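Local structure of VMB-1 (Vibrio alginolyticus, 6JV4) at residues Gln63-Ile68 against Asn95-Lys100; Lys10-Lys15 against Asp53-Thr58; Asn186-Val191 against Lys215-Leu220. The protein is a subclass B1 metallo-beta-lactamase that probably hydrolyses beta-lactam antibiotics to substituted beta-amino acids with the help of bound zinc ions. All coordinates share one frame; numbering follows the deposited sequence.

Contact 1 of 3, residues Gln63-Ile68 against Asn95-Lys100; sequences QLIEWI and NDLKIK
I65 is the residue through which helix 58-70 meets L97 and I99, on the far side of a narrow apolar interface. Two residues earlier, Q63 takes no part in the contact; its OE1 accepts a hydrogen bond from the hydroxyl of T9. L64 packs on M51 of strand 48-52. I65 then projects straight across: its CG1 stands anti to the carbonyl carbon (chi1 -72°) and the chain extends from there, carrying CD1 outward beyond the backbone. That methyl meets CD1 of L97 tip to tip at 3.6 Å, a full van der Waals contact. The same I65 CD1 also faces CD1 of I99, more loosely, at 4.2 Å. One methyl thus serves two partners, and the backbones stay well apart, with the CA atoms of I65 and L97 10.2 Å from each other. Further on, W67 sets its ring edge-to-face against that of Y22, while I68 packs on A49.

The opposing residues come from the end of helix 91-96. K98 takes a positive phi (56°) and closes the helix in a Schellman motif, K98 N bonding back to N95 O at 3.0 Å. This turn places L97 just before the reversal and I99 just after it, both directed at I65. L97 is largely solvent-facing, whereas I65 and I99 are buried. Helix 58-70 is the connection of a beta-alpha-beta crossover from strand 48-52 to the parallel strand 74-79; beside it, L94 of helix 91-96 touches both I65 and I99, and the chain runs on into strand 100-104.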
loop_
_atom_site.group_PDB
_atom_site.type_symbol
_atom_site.label_atom_id
_atom_site.label_comp_id
_atom_site.label_asym_id
_atom_site.label_seq_id
_atom_site.Cartn_x
_atom_site.Cartn_y
_atom_site.Cartn_z
ATOM N N GLN A 63 12.260 -6.852 11.397
ATOM C CA GLN A 63 12.805 -5.648 12.080
ATOM C C GLN A 63 11.653 -4.697 12.441
ATOM O O GLN A 63 11.666 -4.096 13.553
ATOM C CB GLN A 63 13.834 -4.947 11.213
ATOM C CG GLN A 63 15.116 -5.767 11.043
ATOM C CD GLN A 63 15.880 -5.318 9.820
ATOM O OE1 GLN A 63 15.546 -4.325 9.187
ATOM N NE2 GLN A 63 16.953 -6.033 9.472
ATOM N N LEU A 64 10.664 -4.588 11.548
ATOM C CA LEU A 64 9.515 -3.688 11.809
ATOM C C LEU A 64 8.720 -4.230 13.007
ATOM O O LEU A 64 8.320 -3.414 13.868
ATOM C CB LEU A 64 8.629 -3.592 10.567
ATOM C CG LEU A 64 7.455 -2.620 10.708
ATOM C CD1 LEU A 64 7.926 -1.230 11.106
ATOM C CD2 LEU A 64 6.633 -2.578 9.422
ATOM N N ILE A 65 8.472 -5.527 13.057
ATOM C CA ILE A 65 7.738 -6.154 14.203
ATOM C C ILE A 65 8.527 -5.900 15.493
ATOM O O ILE A 65 7.912 -5.490 16.518
ATOM C CB ILE A 65 7.500 -7.638 13.930
ATOM C CG1 ILE A 65 6.428 -7.813 12.849
ATOM C CG2 ILE A 65 7.137 -8.418 15.196
ATOM C CD1 ILE A 65 6.425 -9.175 12.254
ATOM N N GLU A 66 9.848 -6.041 15.459
ATOM C CA GLU A 66 10.698 -5.783 16.667
ATOM C C GLU A 66 10.518 -4.329 17.100
ATOM O O GLU A 66 10.370 -4.063 18.318
ATOM C CB GLU A 66 12.180 -6.092 16.398
ATOM C CG GLU A 66 12.483 -7.569 16.296
ATOM C CD GLU A 66 13.753 -7.961 15.538
ATOM O OE1 GLU A 66 13.850 -9.164 15.131
ATOM O OE2 GLU A 66 14.650 -7.077 15.340
ATOM N N TRP A 67 10.564 -3.382 16.169
ATOM C CA TRP A 67 10.451 -1.937 16.487
ATOM C C TRP A 67 9.095 -1.640 17.097
ATOM O O TRP A 67 9.058 -0.914 18.119
ATOM C CB TRP A 67 10.669 -1.083 15.250
ATOM C CG TRP A 67 10.489 0.381 15.470
ATOM C CD1 TRP A 67 11.433 1.275 15.879
ATOM C CD2 TRP A 67 9.308 1.147 15.179
ATOM N NE1 TRP A 67 10.913 2.546 15.877
ATOM C CE2 TRP A 67 9.608 2.495 15.470
ATOM C CE3 TRP A 67 8.022 0.818 14.752
ATOM C CZ2 TRP A 67 8.676 3.520 15.310
ATOM C CZ3 TRP A 67 7.094 1.830 14.611
ATOM C CH2 TRP A 67 7.413 3.157 14.900
ATOM N N ILE A 68 8.026 -2.184 16.508
ATOM C CA ILE A 68 6.645 -1.981 17.038
ATOM C C ILE A 68 6.586 -2.489 18.484
ATOM O O ILE A 68 6.113 -1.744 19.356
ATOM C CB ILE A 68 5.598 -2.649 16.133
ATOM C CG1 ILE A 68 5.524 -1.922 14.785
ATOM C CG2 ILE A 68 4.234 -2.687 16.817
ATOM C CD1 ILE A 68 4.665 -2.639 13.783
ATOM N N ASN A 95 1.012 -14.636 9.064
ATOM C CA ASN A 95 0.038 -15.720 9.350
ATOM C C ASN A 95 0.682 -16.685 10.368
ATOM O O ASN A 95 -0.009 -17.067 11.340
ATOM C CB ASN A 95 -0.420 -16.398 8.069
ATOM C CG ASN A 95 -1.458 -15.603 7.287
ATOM O OD1 ASN A 95 -1.963 -14.560 7.755
ATOM N ND2 ASN A 95 -1.711 -16.062 6.065
ATOM N N ASP A 96 1.959 -16.985 10.190
ATOM C CA ASP A 96 2.749 -17.826 11.141
ATOM C C ASP A 96 2.802 -17.223 12.542
ATOM O O ASP A 96 2.726 -18.042 13.478
ATOM C CB ASP A 96 4.158 -18.079 10.632
ATOM C CG ASP A 96 4.210 -19.106 9.535
ATOM O OD1 ASP A 96 3.193 -19.782 9.335
ATOM O OD2 ASP A 96 5.269 -19.221 8.898
ATOM N N LEU A 97 2.856 -15.886 12.692
ATOM C CA LEU A 97 2.867 -15.153 13.987
ATOM C C LEU A 97 1.447 -14.898 14.480
ATOM O O LEU A 97 1.306 -14.206 15.473
ATOM C CB LEU A 97 3.652 -13.849 13.835
ATOM C CG LEU A 97 5.104 -13.991 13.399
ATOM C CD1 LEU A 97 5.725 -12.639 13.082
ATOM C CD2 LEU A 97 5.913 -14.724 14.463
ATOM N N LYS A 98 0.421 -15.410 13.796
ATOM C CA LYS A 98 -1.002 -15.196 14.144
ATOM C C LYS A 98 -1.315 -13.696 14.201
ATOM O O LYS A 98 -2.123 -13.263 15.033
ATOM C CB LYS A 98 -1.321 -15.955 15.444
ATOM C CG LYS A 98 -0.863 -17.408 15.392
ATOM C CD LYS A 98 -1.865 -18.382 15.961
ATOM C CE LYS A 98 -1.364 -19.812 15.899
ATOM N NZ LYS A 98 -1.244 -20.391 17.257
ATOM N N ILE A 99 -0.710 -12.912 13.307
ATOM C CA ILE A 99 -1.101 -11.499 13.069
ATOM C C ILE A 99 -2.142 -11.542 11.950
ATOM O O ILE A 99 -1.835 -12.151 10.923
ATOM C CB ILE A 99 0.134 -10.662 12.700
ATOM C CG1 ILE A 99 1.159 -10.633 13.825
ATOM C CG2 ILE A 99 -0.275 -9.251 12.276
ATOM C CD1 ILE A 99 2.511 -10.132 13.392
ATOM N N LYS A 100 -3.353 -11.039 12.164
ATOM C CA LYS A 100 -4.427 -11.136 11.149
ATOM C C LYS A 100 -3.964 -10.377 9.896
ATOM O O LYS A 100 -3.357 -9.311 10.038
ATOM C CB LYS A 100 -5.755 -10.529 11.599
ATOM C CG LYS A 100 -6.375 -11.155 12.846
ATOM C CD LYS A 100 -7.856 -10.847 13.007
ATOM C CE LYS A 100 -8.502 -11.724 14.071
ATOM N NZ LYS A 100 -9.696 -12.414 13.529
#

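Contact 2 of 3, residues Lys10-Lys15 against Asp53-Thr58; sequences KELKLK and DTPWTT
The backbones come closest at E11 and T57, whose CA atoms lie 7.1 Å apart, and at L12 and P55, at 7.4 Å. No hydrogen bond joins the two segments: 10-15 is irregular until strand 13-16 begins, and 53-58 is the loop between strand 48-52 and helix 58-70. Contact is therefore left to side chains. E11 and T57 cross at about a right angle, with T57 OG1 3.8 Å from E11 CB and 4.0 Å from E11 CG, so the hydroxyl abuts the aliphatic base of the glutamate and not its carboxylate. The E11 chain folds at chi2 (74°) and takes the carboxylate away from T57; its OE1 accepts a hydrogen bond from Q63 NE2.

T57 is the N-cap of helix 58-70. Its OG1 is held between the backbone N and the carbonyl carbon (chi1 78°), where it accepts from G60 N in the first turn. The loop joins inner strand 48-52 of the seven-stranded sheet to helix 58-70 of the metallo-beta-lactamase fold, not far from the zinc site: the side chain of P55 is about 9 Å from that of D86, a zinc ligand. P55 offers CG to the apolar end of L12, whose CD1 approaches to 4.2 Å. L12 also packs on L64, and the P55 ring rests on H24 and T61.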
loop_
_atom_site.group_PDB
_atom_site.type_symbol
_atom_site.label_atom_id
_atom_site.label_comp_id
_atom_site.label_asym_id
_atom_site.label_seq_id
_atom_site.Cartn_x
_atom_site.Cartn_y
_atom_site.Cartn_z
ATOM N N LYS A 10 19.954 -1.818 7.219
ATOM C CA LYS A 10 20.262 -1.917 5.775
ATOM C C LYS A 10 19.009 -2.335 5.022
ATOM O O LYS A 10 18.993 -2.153 3.793
ATOM C CB LYS A 10 21.327 -2.978 5.481
ATOM C CG LYS A 10 22.689 -2.675 6.095
ATOM C CD LYS A 10 23.182 -1.312 5.729
ATOM C CE LYS A 10 24.668 -1.145 5.965
ATOM N NZ LYS A 10 24.936 0.268 6.302
ATOM N N GLU A 11 17.975 -2.798 5.722
ATOM C CA GLU A 11 16.762 -3.331 5.040
ATOM C C GLU A 11 15.557 -2.415 5.282
ATOM O O GLU A 11 14.607 -2.543 4.505
ATOM C CB GLU A 11 16.398 -4.734 5.518
ATOM C CG GLU A 11 17.456 -5.793 5.216
ATOM C CD GLU A 11 18.710 -5.729 6.079
ATOM O OE1 GLU A 11 18.610 -5.379 7.247
ATOM O OE2 GLU A 11 19.825 -6.059 5.535
ATOM N N LEU A 12 15.553 -1.594 6.326
ATOM C CA LEU A 12 14.304 -0.885 6.733
ATOM C C LEU A 12 14.634 0.512 7.229
ATOM O O LEU A 12 15.558 0.654 8.051
ATOM C CB LEU A 12 13.627 -1.690 7.842
ATOM C CG LEU A 12 12.355 -1.072 8.442
ATOM C CD1 LEU A 12 11.257 -1.081 7.422
ATOM C CD2 LEU A 12 11.905 -1.860 9.652
ATOM N N LYS A 13 13.846 1.502 6.832
ATOM C CA LYS A 13 13.826 2.837 7.448
ATOM C C LYS A 13 12.391 3.170 7.859
ATOM O O LYS A 13 11.419 2.611 7.286
ATOM C CB LYS A 13 14.322 3.909 6.487
ATOM C CG LYS A 13 15.828 3.938 6.300
ATOM C CD LYS A 13 16.246 5.085 5.409
ATOM C CE LYS A 13 17.728 5.123 5.177
ATOM N NZ LYS A 13 18.083 6.403 4.535
ATOM N N LEU A 14 12.249 4.070 8.820
ATOM C CA LEU A 14 10.930 4.541 9.298
ATOM C C LEU A 14 10.936 6.053 9.293
ATOM O O LEU A 14 11.969 6.658 9.656
ATOM C CB LEU A 14 10.660 4.011 10.702
ATOM C CG LEU A 14 10.203 2.567 10.767
ATOM C CD1 LEU A 14 10.479 1.993 12.139
ATOM C CD2 LEU A 14 8.727 2.459 10.409
ATOM N N LYS A 15 9.870 6.675 8.818
ATOM C CA LYS A 15 9.711 8.143 8.892
ATOM C C LYS A 15 8.410 8.384 9.627
ATOM O O LYS A 15 7.405 7.764 9.279
ATOM C CB LYS A 15 9.720 8.826 7.517
ATOM C CG LYS A 15 11.088 8.789 6.833
ATOM C CD LYS A 15 11.065 8.957 5.328
ATOM C CE LYS A 15 11.536 10.276 4.758
ATOM N NZ LYS A 15 11.835 10.086 3.308
ATOM N N ASP A 53 0.628 -2.713 3.989
ATOM C CA ASP A 53 1.704 -3.374 3.218
ATOM C C ASP A 53 2.784 -3.872 4.196
ATOM O O ASP A 53 3.005 -3.281 5.259
ATOM C CB ASP A 53 2.248 -2.522 2.079
ATOM C CG ASP A 53 1.295 -2.334 0.898
ATOM O OD1 ASP A 53 0.134 -2.899 0.924
ATOM O OD2 ASP A 53 1.778 -1.749 -0.122
ATOM N N THR A 54 3.442 -4.948 3.794
ATOM C CA THR A 54 4.676 -5.410 4.454
ATOM C C THR A 54 5.870 -4.739 3.784
ATOM O O THR A 54 5.862 -4.452 2.570
ATOM C CB THR A 54 4.739 -6.945 4.460
ATOM O OG1 THR A 54 4.671 -7.458 3.125
ATOM C CG2 THR A 54 3.643 -7.583 5.277
ATOM N N PRO A 55 6.955 -4.530 4.552
ATOM C CA PRO A 55 8.246 -4.210 3.969
ATOM C C PRO A 55 8.647 -5.253 2.911
ATOM O O PRO A 55 8.182 -6.390 2.946
ATOM C CB PRO A 55 9.192 -4.275 5.173
ATOM C CG PRO A 55 8.300 -3.846 6.301
ATOM C CD PRO A 55 7.009 -4.594 6.035
ATOM N N TRP A 56 9.449 -4.818 1.951
ATOM C CA TRP A 56 9.753 -5.631 0.737
ATOM C C TRP A 56 10.685 -6.812 1.025
ATOM O O TRP A 56 10.711 -7.739 0.222
ATOM C CB TRP A 56 10.307 -4.688 -0.314
ATOM C CG TRP A 56 10.059 -5.087 -1.719
ATOM C CD1 TRP A 56 9.622 -6.267 -2.234
ATOM C CD2 TRP A 56 10.249 -4.202 -2.829
ATOM N NE1 TRP A 56 9.509 -6.164 -3.597
ATOM C CE2 TRP A 56 9.892 -4.915 -3.978
ATOM C CE3 TRP A 56 10.688 -2.886 -2.925
ATOM C CZ2 TRP A 56 9.951 -4.336 -5.240
ATOM C CZ3 TRP A 56 10.764 -2.324 -4.184
ATOM C CH2 TRP A 56 10.364 -3.039 -5.297
ATOM N N THR A 57 11.260 -6.916 2.202
ATOM C CA THR A 57 12.110 -8.051 2.584
ATOM C C THR A 57 11.601 -8.609 3.904
ATOM O O THR A 57 11.063 -7.858 4.749
ATOM C CB THR A 57 13.613 -7.741 2.664
ATOM O OG1 THR A 57 13.876 -7.069 3.871
ATOM C CG2 THR A 57 14.153 -6.946 1.497
ATOM N N THR A 58 11.743 -9.912 4.054
ATOM C CA THR A 58 11.361 -10.607 5.305
ATOM C C THR A 58 12.222 -10.064 6.452
ATOM O O THR A 58 11.658 -9.869 7.556
ATOM C CB THR A 58 11.453 -12.132 5.120
ATOM O OG1 THR A 58 10.602 -12.493 4.029
ATOM C CG2 THR A 58 10.975 -12.879 6.338
#

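Contact 3 of 3, residues Asn186-Val191 against Lys215-Leu220; sequences NSMQKV and KHTQAL
The amides of Q189 and Q218 lie close to parallel, their planes 22° apart, and Q218 NE2 donates to Q189 OE1 at 2.9 Å. The bond is fairly straight, with an N-H...O angle of 163°. The acceptor sits almost in the amide plane of Q218, but the donor is clearly tilted out of the carbonyl plane of Q189. A water also links the two amides, donating to Q189 OE1 at 2.8 Å and to Q218 OE1 at 3.1 Å, so Q189 OE1 receives two donors. Both amide nitrogens have partners beyond the pair: Q189 NE2 bonds N193 OD1, and Q218 NE2 also bonds P185 O. Within helix 212-226, L220 CG packs on one face of the H216 ring, 3.7 Å above the plane and displaced toward the rim.

The two glutamines bridge helices 184-194 and 212-226, which run antiparallel at 167° with segment axes 9.4 Å apart. They belong to the second half of the alpha-beta/beta-alpha sandwich, helix 184-194 forming the crossover from strand 158-162 to the parallel strand 200-203. Next to the glutamine pair the contact turns apolar. M188 and Q218 have the nearest CA atoms of the two segments, and M188 CG rests against Q218 CB at 3.9 Å. Bends at chi2 and chi3 then swing the M188 methyl around, so that CE reaches T217 CG2 at 3.6 Å, crossing that side chain at about a right angle. F164 and L214 also pack on M188. T217 turns its CG2 toward the methionine while its OG1 bonds K166 N and L213 O; its side chain is about 9 Å from that of the zinc ligand C163.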
loop_
_atom_site.group_PDB
_atom_site.type_symbol
_atom_site.label_atom_id
_atom_site.label_comp_id
_atom_site.label_asym_id
_atom_site.label_seq_id
_atom_site.Cartn_x
_atom_site.Cartn_y
_atom_site.Cartn_z
ATOM N N ASN A 186 -10.108 6.125 -15.036
ATOM C CA ASN A 186 -11.474 6.117 -14.469
ATOM C C ASN A 186 -11.387 5.730 -12.982
ATOM O O ASN A 186 -12.001 6.367 -12.124
ATOM C CB ASN A 186 -12.407 5.152 -15.204
ATOM C CG ASN A 186 -13.844 5.284 -14.742
ATOM O OD1 ASN A 186 -14.405 6.383 -14.731
ATOM N ND2 ASN A 186 -14.450 4.185 -14.327
ATOM N N SER A 187 -10.645 4.690 -12.666
ATOM C CA SER A 187 -10.453 4.302 -11.246
ATOM C C SER A 187 -9.866 5.474 -10.470
ATOM O O SER A 187 -10.273 5.727 -9.347
ATOM C CB SER A 187 -9.543 3.108 -11.195
ATOM O OG SER A 187 -10.148 2.033 -11.918
ATOM N N MET A 188 -8.876 6.143 -11.053
ATOM C CA MET A 188 -8.233 7.307 -10.393
ATOM C C MET A 188 -9.251 8.445 -10.156
ATOM O O MET A 188 -9.162 9.111 -9.077
ATOM C CB MET A 188 -7.033 7.819 -11.182
ATOM C CG MET A 188 -6.212 8.847 -10.376
ATOM S SD MET A 188 -5.567 8.187 -8.794
ATOM C CE MET A 188 -4.398 6.998 -9.404
ATOM N N GLN A 189 -10.137 8.692 -11.117
ATOM C CA GLN A 189 -11.158 9.747 -10.939
ATOM C C GLN A 189 -12.021 9.424 -9.729
ATOM O O GLN A 189 -12.415 10.362 -9.008
ATOM C CB GLN A 189 -11.996 9.973 -12.186
ATOM C CG GLN A 189 -12.786 11.268 -12.083
ATOM C CD GLN A 189 -11.890 12.478 -12.072
ATOM O OE1 GLN A 189 -10.936 12.570 -12.851
ATOM N NE2 GLN A 189 -12.229 13.456 -11.245
ATOM N N LYS A 190 -12.346 8.132 -9.479
ATOM C CA LYS A 190 -13.138 7.770 -8.276
ATOM C C LYS A 190 -12.398 8.200 -7.019
ATOM O O LYS A 190 -13.022 8.735 -6.082
ATOM C CB LYS A 190 -13.455 6.273 -8.296
ATOM C CG LYS A 190 -14.365 5.902 -9.455
ATOM C CD LYS A 190 -14.740 4.456 -9.432
ATOM C CE LYS A 190 -15.581 4.099 -10.631
ATOM N NZ LYS A 190 -15.460 2.641 -10.857
ATOM N N VAL A 191 -11.080 7.980 -6.980
ATOM C CA VAL A 191 -10.251 8.349 -5.808
ATOM C C VAL A 191 -10.212 9.872 -5.693
ATOM O O VAL A 191 -10.328 10.370 -4.600
ATOM C CB VAL A 191 -8.864 7.703 -5.902
ATOM C CG1 VAL A 191 -7.956 8.170 -4.779
ATOM C CG2 VAL A 191 -9.012 6.201 -5.896
ATOM N N LYS A 215 -3.599 13.279 -9.827
ATOM C CA LYS A 215 -3.803 13.913 -11.158
ATOM C C LYS A 215 -2.647 13.523 -12.082
ATOM O O LYS A 215 -2.901 13.276 -13.278
ATOM C CB LYS A 215 -3.903 15.435 -11.013
ATOM C CG LYS A 215 -5.216 15.950 -10.436
ATOM C CD LYS A 215 -5.499 15.438 -9.040
ATOM C CE LYS A 215 -6.807 15.951 -8.475
ATOM N NZ LYS A 215 -6.726 17.387 -8.118
ATOM N N HIS A 216 -1.430 13.476 -11.536
ATOM C CA HIS A 216 -0.236 13.110 -12.332
ATOM C C HIS A 216 -0.402 11.679 -12.840
ATOM O O HIS A 216 -0.139 11.417 -14.006
ATOM C CB HIS A 216 1.032 13.306 -11.492
ATOM C CG HIS A 216 2.263 12.967 -12.257
ATOM N ND1 HIS A 216 2.601 13.606 -13.473
ATOM C CD2 HIS A 216 3.139 11.954 -12.103
ATOM C CE1 HIS A 216 3.733 13.062 -13.932
ATOM N NE2 HIS A 216 4.052 12.034 -13.114
ATOM N N THR A 217 -0.724 10.760 -11.942
ATOM C CA THR A 217 -0.896 9.336 -12.285
ATOM C C THR A 217 -2.003 9.172 -13.335
ATOM O O THR A 217 -1.817 8.409 -14.320
ATOM C CB THR A 217 -1.200 8.493 -11.045
ATOM O OG1 THR A 217 -0.048 8.631 -10.215
ATOM C CG2 THR A 217 -1.440 7.046 -11.410
ATOM N N GLN A 218 -3.112 9.892 -13.211
ATOM C CA GLN A 218 -4.216 9.820 -14.191
ATOM C C GLN A 218 -3.671 10.232 -15.566
ATOM O O GLN A 218 -3.915 9.534 -16.544
ATOM C CB GLN A 218 -5.361 10.716 -13.720
ATOM C CG GLN A 218 -6.579 10.654 -14.615
ATOM C CD GLN A 218 -7.673 11.509 -14.031
ATOM O OE1 GLN A 218 -7.481 12.732 -13.878
ATOM N NE2 GLN A 218 -8.760 10.869 -13.647
ATOM N N ALA A 219 -2.866 11.302 -15.605
ATOM C CA ALA A 219 -2.295 11.811 -16.879
ATOM C C ALA A 219 -1.290 10.811 -17.441
ATOM O O ALA A 219 -1.273 10.569 -18.699
ATOM C CB ALA A 219 -1.694 13.186 -16.713
ATOM N N LEU A 220 -0.482 10.175 -16.593
ATOM C CA LEU A 220 0.471 9.137 -17.070
ATOM C C LEU A 220 -0.314 7.994 -17.710
ATOM O O LEU A 220 0.166 7.467 -18.773
ATOM C CB LEU A 220 1.306 8.570 -15.932
ATOM C CG LEU A 220 2.383 9.495 -15.365
ATOM C CD1 LEU A 220 3.072 8.836 -14.208
ATOM C CD2 LEU A 220 3.383 9.876 -16.399
HETATM O O HOH W 1 -9.494 14.955 -13.250
#

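Contacts 1 and 2 share helix 58-70, contact 2 at its N-cap and contact 1 on its flank, and their centres are 12 Å apart. They also touch directly, W67 CD2 lying 3.4 Å from L14 CD1. Contact 3 lies on the opposite side of the chain's centre, 33 Å from contact 1 between centres, and joins two helices of the other half of the sandwich. Contact 1 is largely buried and wholly apolar; contact 2 is partly buried and mixes apolar packing with a hydroxyl against methylenes. Contact 3, also partly buried, alone has hydrogen bonding across its segments, with a water shared by two partly exposed glutamines beside the buried M188 and T217.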